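Long-range contacts in conserved hypothetical protein (Sulfolobus solfataricus, PDB 2FNA), which binds ADP and magnesium in its P-loop nucleotide site and probably works as an archaeal AAA+ ATPase that hydrolyses ATP: residues 206-210 against 241-246; 245-249 against 265-270. All coordinates share one frame; numbering follows the deposited sequence.

Interaction 1: 206-210 against 241-246. With ADP (adenosine-5'-diphosphate), chain D.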
loop_
_atom_site.group_PDB
_atom_site.type_symbol
_atom_site.label_atom_id
_atom_site.label_comp_id
_atom_site.label_asym_id
_atom_site.label_seq_id
_atom_site.Cartn_x
_atom_site.Cartn_y
_atom_site.Cartn_z
ATOM N N LEU A 206 -4.056 6.417 6.823
ATOM C CA LEU A 206 -5.307 6.796 6.181
ATOM C C LEU A 206 -6.420 5.810 6.502
ATOM O O LEU A 206 -6.345 4.623 6.153
ATOM C CB LEU A 206 -5.115 6.894 4.693
ATOM C CG LEU A 206 -4.101 7.947 4.233
ATOM C CD1 LEU A 206 -3.880 7.827 2.782
ATOM C CD2 LEU A 206 -4.610 9.304 4.576
ATOM N N LYS A 207 -7.432 6.304 7.195
ATOM C CA LYS A 207 -8.546 5.456 7.599
ATOM C C LYS A 207 -9.621 5.618 6.544
ATOM O O LYS A 207 -9.630 6.609 5.828
ATOM C CB LYS A 207 -9.020 5.810 9.038
ATOM C CG LYS A 207 -8.025 5.273 10.106
ATOM C CD LYS A 207 -8.454 5.557 11.496
ATOM C CE LYS A 207 -7.355 5.190 12.511
ATOM N NZ LYS A 207 -6.929 3.731 12.430
ATOM N N PRO A 208 -10.504 4.623 6.411
ATOM C CA PRO A 208 -11.708 4.799 5.629
ATOM C C PRO A 208 -12.422 6.065 6.047
ATOM O O PRO A 208 -12.340 6.471 7.228
ATOM C CB PRO A 208 -12.568 3.605 6.057
ATOM C CG PRO A 208 -11.587 2.569 6.395
ATOM C CD PRO A 208 -10.453 3.299 7.040
ATOM N N PHE A 209 -13.165 6.664 5.134
ATOM C CA PHE A 209 -14.072 7.736 5.526
ATOM C C PHE A 209 -15.131 7.273 6.526
ATOM O O PHE A 209 -15.708 6.179 6.396
ATOM C CB PHE A 209 -14.762 8.331 4.300
ATOM C CG PHE A 209 -13.824 9.000 3.307
ATOM C CD1 PHE A 209 -12.745 9.739 3.720
ATOM C CD2 PHE A 209 -14.089 8.942 1.953
ATOM C CE1 PHE A 209 -11.902 10.356 2.785
ATOM C CE2 PHE A 209 -13.265 9.582 1.017
ATOM C CZ PHE A 209 -12.185 10.303 1.442
ATOM N N SER A 210 -15.382 8.115 7.540
ATOM C CA SER A 210 -16.576 7.994 8.343
ATOM C C SER A 210 -17.796 8.333 7.470
ATOM O O SER A 210 -17.663 8.747 6.303
ATOM C CB SER A 210 -16.507 8.984 9.494
ATOM O OG SER A 210 -16.679 10.291 8.968
ATOM N N GLY A 241 -17.081 3.152 3.450
ATOM C CA GLY A 241 -16.186 4.305 3.564
ATOM C C GLY A 241 -14.872 4.262 2.806
ATOM O O GLY A 241 -14.117 5.234 2.819
ATOM N N ILE A 242 -14.543 3.157 2.157
ATOM C CA ILE A 242 -13.256 3.094 1.449
ATOM C C ILE A 242 -13.215 4.130 0.328
ATOM O O ILE A 242 -14.058 4.100 -0.570
ATOM C CB ILE A 242 -12.961 1.671 0.932
ATOM C CG1 ILE A 242 -12.676 0.741 2.134
ATOM C CG2 ILE A 242 -11.826 1.644 -0.111
ATOM C CD1 ILE A 242 -11.400 1.043 2.906
ATOM N N PRO A 243 -12.252 5.084 0.388
ATOM C CA PRO A 243 -12.270 6.151 -0.619
ATOM C C PRO A 243 -12.276 5.692 -2.070
ATOM O O PRO A 243 -12.966 6.300 -2.901
ATOM C CB PRO A 243 -11.002 6.966 -0.303
ATOM C CG PRO A 243 -10.811 6.786 1.155
ATOM C CD PRO A 243 -11.212 5.314 1.402
ATOM N N GLY A 244 -11.482 4.674 -2.372
ATOM C CA GLY A 244 -11.371 4.140 -3.722
ATOM C C GLY A 244 -12.693 3.667 -4.284
ATOM O O GLY A 244 -12.967 3.857 -5.479
ATOM N N TRP A 245 -13.537 3.050 -3.450
ATOM C CA TRP A 245 -14.817 2.561 -3.956
ATOM C C TRP A 245 -15.806 3.731 -4.158
ATOM O O TRP A 245 -16.603 3.743 -5.111
ATOM C CB TRP A 245 -15.458 1.563 -3.013
ATOM C CG TRP A 245 -14.695 0.324 -2.687
ATOM C CD1 TRP A 245 -14.645 -0.242 -1.483
ATOM C CD2 TRP A 245 -13.937 -0.531 -3.571
ATOM N NE1 TRP A 245 -13.909 -1.382 -1.523
ATOM C CE2 TRP A 245 -13.459 -1.589 -2.793
ATOM C CE3 TRP A 245 -13.626 -0.508 -4.934
ATOM C CZ2 TRP A 245 -12.679 -2.616 -3.313
ATOM C CZ3 TRP A 245 -12.840 -1.535 -5.455
ATOM C CH2 TRP A 245 -12.382 -2.570 -4.652
ATOM N N LEU A 246 -15.760 4.702 -3.257
ATOM C CA LEU A 246 -16.618 5.886 -3.358
ATOM C C LEU A 246 -16.265 6.717 -4.593
ATOM O O LEU A 246 -17.145 7.292 -5.249
ATOM C CB LEU A 246 -16.460 6.743 -2.093
ATOM C CG LEU A 246 -17.147 6.121 -0.861
ATOM C CD1 LEU A 246 -16.814 6.894 0.346
ATOM C CD2 LEU A 246 -18.657 6.066 -1.029
HETATM P PB ADP D . -3.926 3.248 -1.923
HETATM O O1B ADP D . -4.085 3.527 -0.463
HETATM O O2B ADP D . -4.497 1.886 -2.305
HETATM O O3B ADP D . -2.595 3.549 -2.525
HETATM P PA ADP D . -4.869 5.211 -3.919
HETATM O O1A ADP D . -4.049 6.449 -3.750
HETATM O O2A ADP D . -4.390 4.375 -5.031
HETATM O O3A ADP D . -5.039 4.291 -2.588
HETATM O "O5'" ADP D . -6.380 5.689 -4.023
HETATM C "C5'" ADP D . -7.450 4.798 -4.383
HETATM C "C4'" ADP D . -8.468 5.536 -5.249
HETATM O "O4'" ADP D . -9.252 6.433 -4.485
HETATM C "C3'" ADP D . -7.873 6.378 -6.334
HETATM O "O3'" ADP D . -8.846 6.448 -7.399
HETATM C "C2'" ADP D . -7.759 7.754 -5.718
HETATM O "O2'" ADP D . -7.798 8.795 -6.684
HETATM C "C1'" ADP D . -9.000 7.772 -4.870
HETATM N N9 ADP D . -8.907 8.531 -3.627
HETATM C C8 ADP D . -8.542 8.035 -2.425
HETATM N N7 ADP D . -8.633 8.978 -1.489
HETATM C C5 ADP D . -9.043 10.115 -2.100
HETATM C C6 ADP D . -9.355 11.505 -1.702
HETATM N N6 ADP D . -9.210 11.895 -0.419
HETATM N N1 ADP D . -9.794 12.376 -2.655
HETATM C C2 ADP D . -9.959 12.007 -3.939
HETATM N N3 ADP D . -9.703 10.761 -4.372
HETATM C C4 ADP D . -9.260 9.805 -3.508
#
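Pro243 lays its ring over one face of the Phe209 phenyl group, CG standing 3.8 Å from the centroid and only 15° off the ring normal, a CH-pi contact shifted somewhat toward the CE2-CZ side. The same phenyl ring receives Leu246 at its edge, where the methyl CD1 lies close to the ring plane, 3.8 Å from Phe209 CD2. Also near that plane is N6 of the ADP adenine, 3.9 Å from Phe209 CZ. Phe209 reaches this position with CG anti to its own carbonyl carbon (chi1 -63°), which sends the ring past Gly241 toward the first turn of helix 243-256. Pro243 in turn bridges protein and nucleotide: its CG serves the phenyl face while its CB comes within 3.3 Å of ADP N7, and Gly244 follows with CA 3.2 Å from the ribose O4'. Phe209, Pro243 and Gly244 together line part of the ADP pocket, on the adenine and ribose side of the nucleotide.

The backbones meet at one hydrogen bond, Phe209 N to Gly241 O (2.9 Å), bent to 140° at the hydrogen, with the donor well above the carbonyl plane. A CA-H...O contact from Gly241 CA to Phe209 O runs back the other way. On the flank, Pro208 CG and the CD1 end of Ile242 lie side by side at 3.8 Å.

The contact joins the loop after strand 202-206, an outermost strand of the parallel sheet, to the start of helix 243-256. Phe217 and Ala214 of helix 211-225 pack on Phe209 and Leu246, while Val235 and Ile239 of helix 232-239 also touch Leu246.

Interaction 2: 245-249 against 265-270. With ADP (adenosine-5'-diphosphate), chain D; EDO (1,2-ethanediol), chain G.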
loop_
_atom_site.group_PDB
_atom_site.type_symbol
_atom_site.label_atom_id
_atom_site.label_comp_id
_atom_site.label_asym_id
_atom_site.label_seq_id
_atom_site.Cartn_x
_atom_site.Cartn_y
_atom_site.Cartn_z
ATOM N N TRP A 245 -13.537 3.050 -3.450
ATOM C CA TRP A 245 -14.817 2.561 -3.956
ATOM C C TRP A 245 -15.806 3.731 -4.158
ATOM O O TRP A 245 -16.603 3.743 -5.111
ATOM C CB TRP A 245 -15.458 1.563 -3.013
ATOM C CG TRP A 245 -14.695 0.324 -2.687
ATOM C CD1 TRP A 245 -14.645 -0.242 -1.483
ATOM C CD2 TRP A 245 -13.937 -0.531 -3.571
ATOM N NE1 TRP A 245 -13.909 -1.382 -1.523
ATOM C CE2 TRP A 245 -13.459 -1.589 -2.793
ATOM C CE3 TRP A 245 -13.626 -0.508 -4.934
ATOM C CZ2 TRP A 245 -12.679 -2.616 -3.313
ATOM C CZ3 TRP A 245 -12.840 -1.535 -5.455
ATOM C CH2 TRP A 245 -12.382 -2.570 -4.652
ATOM N N LEU A 246 -15.760 4.702 -3.257
ATOM C CA LEU A 246 -16.618 5.886 -3.358
ATOM C C LEU A 246 -16.265 6.717 -4.593
ATOM O O LEU A 246 -17.145 7.292 -5.249
ATOM C CB LEU A 246 -16.460 6.743 -2.093
ATOM C CG LEU A 246 -17.147 6.121 -0.861
ATOM C CD1 LEU A 246 -16.814 6.894 0.346
ATOM C CD2 LEU A 246 -18.657 6.066 -1.029
ATOM N N THR A 247 -14.966 6.784 -4.883
ATOM C CA THR A 247 -14.442 7.444 -6.083
ATOM C C THR A 247 -14.963 6.812 -7.378
ATOM O O THR A 247 -15.380 7.528 -8.271
ATOM C CB THR A 247 -12.894 7.388 -6.092
ATOM O OG1 THR A 247 -12.380 8.005 -4.916
ATOM C CG2 THR A 247 -12.258 8.108 -7.317
ATOM N N TYR A 248 -14.859 5.487 -7.489
ATOM C CA TYR A 248 -15.366 4.749 -8.631
ATOM C C TYR A 248 -16.875 4.985 -8.797
ATOM O O TYR A 248 -17.298 5.342 -9.847
ATOM C CB TYR A 248 -15.108 3.254 -8.434
ATOM C CG TYR A 248 -15.340 2.413 -9.669
ATOM C CD1 TYR A 248 -14.331 2.256 -10.612
ATOM C CD2 TYR A 248 -16.551 1.758 -9.886
ATOM C CE1 TYR A 248 -14.530 1.472 -11.761
ATOM C CE2 TYR A 248 -16.748 0.985 -11.028
ATOM C CZ TYR A 248 -15.736 0.843 -11.960
ATOM O OH TYR A 248 -15.915 0.069 -13.142
ATOM N N PHE A 249 -17.656 4.828 -7.720
ATOM C CA PHE A 249 -19.078 5.147 -7.731
ATOM C C PHE A 249 -19.335 6.535 -8.275
ATOM O O PHE A 249 -20.195 6.728 -9.099
ATOM C CB PHE A 249 -19.706 5.085 -6.330
ATOM C CG PHE A 249 -21.081 5.700 -6.291
ATOM C CD1 PHE A 249 -22.189 4.976 -6.733
ATOM C CD2 PHE A 249 -21.267 7.007 -5.879
ATOM C CE1 PHE A 249 -23.431 5.535 -6.758
ATOM C CE2 PHE A 249 -22.527 7.566 -5.898
ATOM C CZ PHE A 249 -23.611 6.824 -6.353
ATOM N N GLN A 265 -22.672 -1.504 -10.437
ATOM C CA GLN A 265 -21.398 -1.574 -11.144
ATOM C C GLN A 265 -20.197 -1.469 -10.187
ATOM O O GLN A 265 -19.168 -2.160 -10.364
ATOM C CB GLN A 265 -21.320 -0.494 -12.223
ATOM C CG GLN A 265 -20.011 -0.518 -12.985
ATOM C CD GLN A 265 -20.132 0.063 -14.380
ATOM O OE1 GLN A 265 -21.231 0.207 -14.914
ATOM N NE2 GLN A 265 -18.993 0.390 -14.983
ATOM N N THR A 266 -20.326 -0.630 -9.167
ATOM C CA THR A 266 -19.248 -0.464 -8.165
ATOM C C THR A 266 -19.069 -1.726 -7.346
ATOM O O THR A 266 -17.946 -2.223 -7.168
ATOM C CB THR A 266 -19.529 0.691 -7.198
ATOM O OG1 THR A 266 -19.644 1.920 -7.924
ATOM C CG2 THR A 266 -18.391 0.823 -6.197
ATOM N N LEU A 267 -20.182 -2.233 -6.840
ATOM C CA LEU A 267 -20.191 -3.533 -6.166
ATOM C C LEU A 267 -19.591 -4.651 -6.991
ATOM O O LEU A 267 -18.773 -5.411 -6.482
ATOM C CB LEU A 267 -21.594 -3.885 -5.745
ATOM C CG LEU A 267 -22.177 -2.931 -4.695
ATOM C CD1 LEU A 267 -23.567 -3.418 -4.299
ATOM C CD2 LEU A 267 -21.302 -2.820 -3.472
ATOM N N GLU A 268 -19.946 -4.755 -8.271
ATOM C CA GLU A 268 -19.416 -5.865 -9.079
ATOM C C GLU A 268 -17.921 -5.702 -9.361
ATOM O O GLU A 268 -17.172 -6.690 -9.342
ATOM C CB GLU A 268 -20.209 -6.067 -10.384
ATOM C CG GLU A 268 -21.714 -6.297 -10.201
ATOM C CD GLU A 268 -22.077 -7.441 -9.223
ATOM O OE1 GLU A 268 -21.424 -8.519 -9.268
ATOM O OE2 GLU A 268 -23.040 -7.250 -8.424
ATOM N N TYR A 269 -17.483 -4.460 -9.607
ATOM C CA TYR A 269 -16.076 -4.142 -9.788
ATOM C C TYR A 269 -15.277 -4.419 -8.508
ATOM O O TYR A 269 -14.204 -5.044 -8.565
ATOM C CB TYR A 269 -15.875 -2.678 -10.259
ATOM C CG TYR A 269 -14.447 -2.156 -10.122
ATOM C CD1 TYR A 269 -13.416 -2.635 -10.929
ATOM C CD2 TYR A 269 -14.134 -1.164 -9.190
ATOM C CE1 TYR A 269 -12.110 -2.167 -10.782
ATOM C CE2 TYR A 269 -12.850 -0.679 -9.060
ATOM C CZ TYR A 269 -11.839 -1.187 -9.857
ATOM O OH TYR A 269 -10.550 -0.707 -9.711
ATOM N N ALA A 270 -15.784 -3.959 -7.359
ATOM C CA ALA A 270 -15.166 -4.265 -6.061
ATOM C C ALA A 270 -15.010 -5.755 -5.841
ATOM O O ALA A 270 -13.923 -6.223 -5.521
ATOM C CB ALA A 270 -15.977 -3.664 -4.920
HETATM P PB ADP D . -3.926 3.248 -1.923
HETATM O O1B ADP D . -4.085 3.527 -0.463
HETATM O O2B ADP D . -4.497 1.886 -2.305
HETATM O O3B ADP D . -2.595 3.549 -2.525
HETATM P PA ADP D . -4.869 5.211 -3.919
HETATM O O1A ADP D . -4.049 6.449 -3.750
HETATM O O2A ADP D . -4.390 4.375 -5.031
HETATM O O3A ADP D . -5.039 4.291 -2.588
HETATM O "O5'" ADP D . -6.380 5.689 -4.023
HETATM C "C5'" ADP D . -7.450 4.798 -4.383
HETATM C "C4'" ADP D . -8.468 5.536 -5.249
HETATM O "O4'" ADP D . -9.252 6.433 -4.485
HETATM C "C3'" ADP D . -7.873 6.378 -6.334
HETATM O "O3'" ADP D . -8.846 6.448 -7.399
HETATM C "C2'" ADP D . -7.759 7.754 -5.718
HETATM O "O2'" ADP D . -7.798 8.795 -6.684
HETATM C "C1'" ADP D . -9.000 7.772 -4.870
HETATM N N9 ADP D . -8.907 8.531 -3.627
HETATM C C8 ADP D . -8.542 8.035 -2.425
HETATM N N7 ADP D . -8.633 8.978 -1.489
HETATM C C5 ADP D . -9.043 10.115 -2.100
HETATM C C6 ADP D . -9.355 11.505 -1.702
HETATM N N6 ADP D . -9.210 11.895 -0.419
HETATM N N1 ADP D . -9.794 12.376 -2.655
HETATM C C2 ADP D . -9.959 12.007 -3.939
HETATM N N3 ADP D . -9.703 10.761 -4.372
HETATM C C4 ADP D . -9.260 9.805 -3.508
HETATM C C1 EDO G . -10.051 2.147 -6.640
HETATM O O1 EDO G . -9.432 0.863 -6.850
HETATM C C2 EDO G . -10.946 2.519 -7.831
HETATM O O2 EDO G . -10.637 3.845 -8.285
#
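An aromatic cluster of Trp245, Tyr248 and Tyr269 fills much of the interface between helix 243-256 and helix 259-282. At its heart Tyr248 and Tyr269 form an offset stack, with centroids 4.2 Å apart and planes inclined by only 15°. CD2 of Tyr269 sits over the middle of the Tyr248 ring. Both tyrosines have CG anti to the backbone N (chi1 -168° for Tyr248), which carries each ring across toward the other helix, where the two side chains meet at a slant.

Trp245 joins the cluster from the preceding turn. Its indole stands nearly perpendicular to the Tyr269 ring, whose CE2 meets the indole edge at CZ3 (3.7 Å). Over one indole face lies Ala270, its methyl CB 3.6 Å from the centroid of the six-membered ring and almost on the normal, a CH-pi contact. The polar end of the indole is engaged by Glu349, which accepts a hydrogen bond from NE1.

Where the helices come nearest, at Phe249 and Thr266, a small side chain fills the interface. Thr266 OG1 lies 3.3 Å from Phe249 CA and also near the edge of the Tyr248 ring, while its hydrogen bond goes to Ala262 O within its own helix. Thr266 CG2 lies against Trp245 O. At the outer end Gln265 NE2 approaches Tyr248 OH at 3.6 Å without a hydrogen bond. Tyr269 OH makes a weak one to a 1,2-ethanediol molecule, probably left over from crystallisation or cryoprotection.

No hydrogen bond joins the segments. Their axes pass 9.6 Å apart at 135° between directions: the contact is that of an alpha-alpha hairpin, two consecutive helices joined by a short link and running in roughly opposite directions, held by aromatic and apolar packing.

Helix 243-256 carries both contacts, and Trp245 and Leu246 belong to segments of each; the centres are 12 Å apart. Successive residues of its first turns serve different neighbours: Leu246 faces the 206-210 loop in interaction 1, whereas Trp245 and Tyr248 face helix 259-282 in interaction 2. ADP lies along another side of this helix. Pro243 and Gly244 meet the adenine and ribose in interaction 1, and one turn on Thr247 OG1, hydrogen-bonded to Pro243 O, comes within 3.4 Å of ADP C1'. The nucleotide-facing turn is thus packed against the loop that leaves edge strand 202-206 through one contact and helix 259-282 through the other.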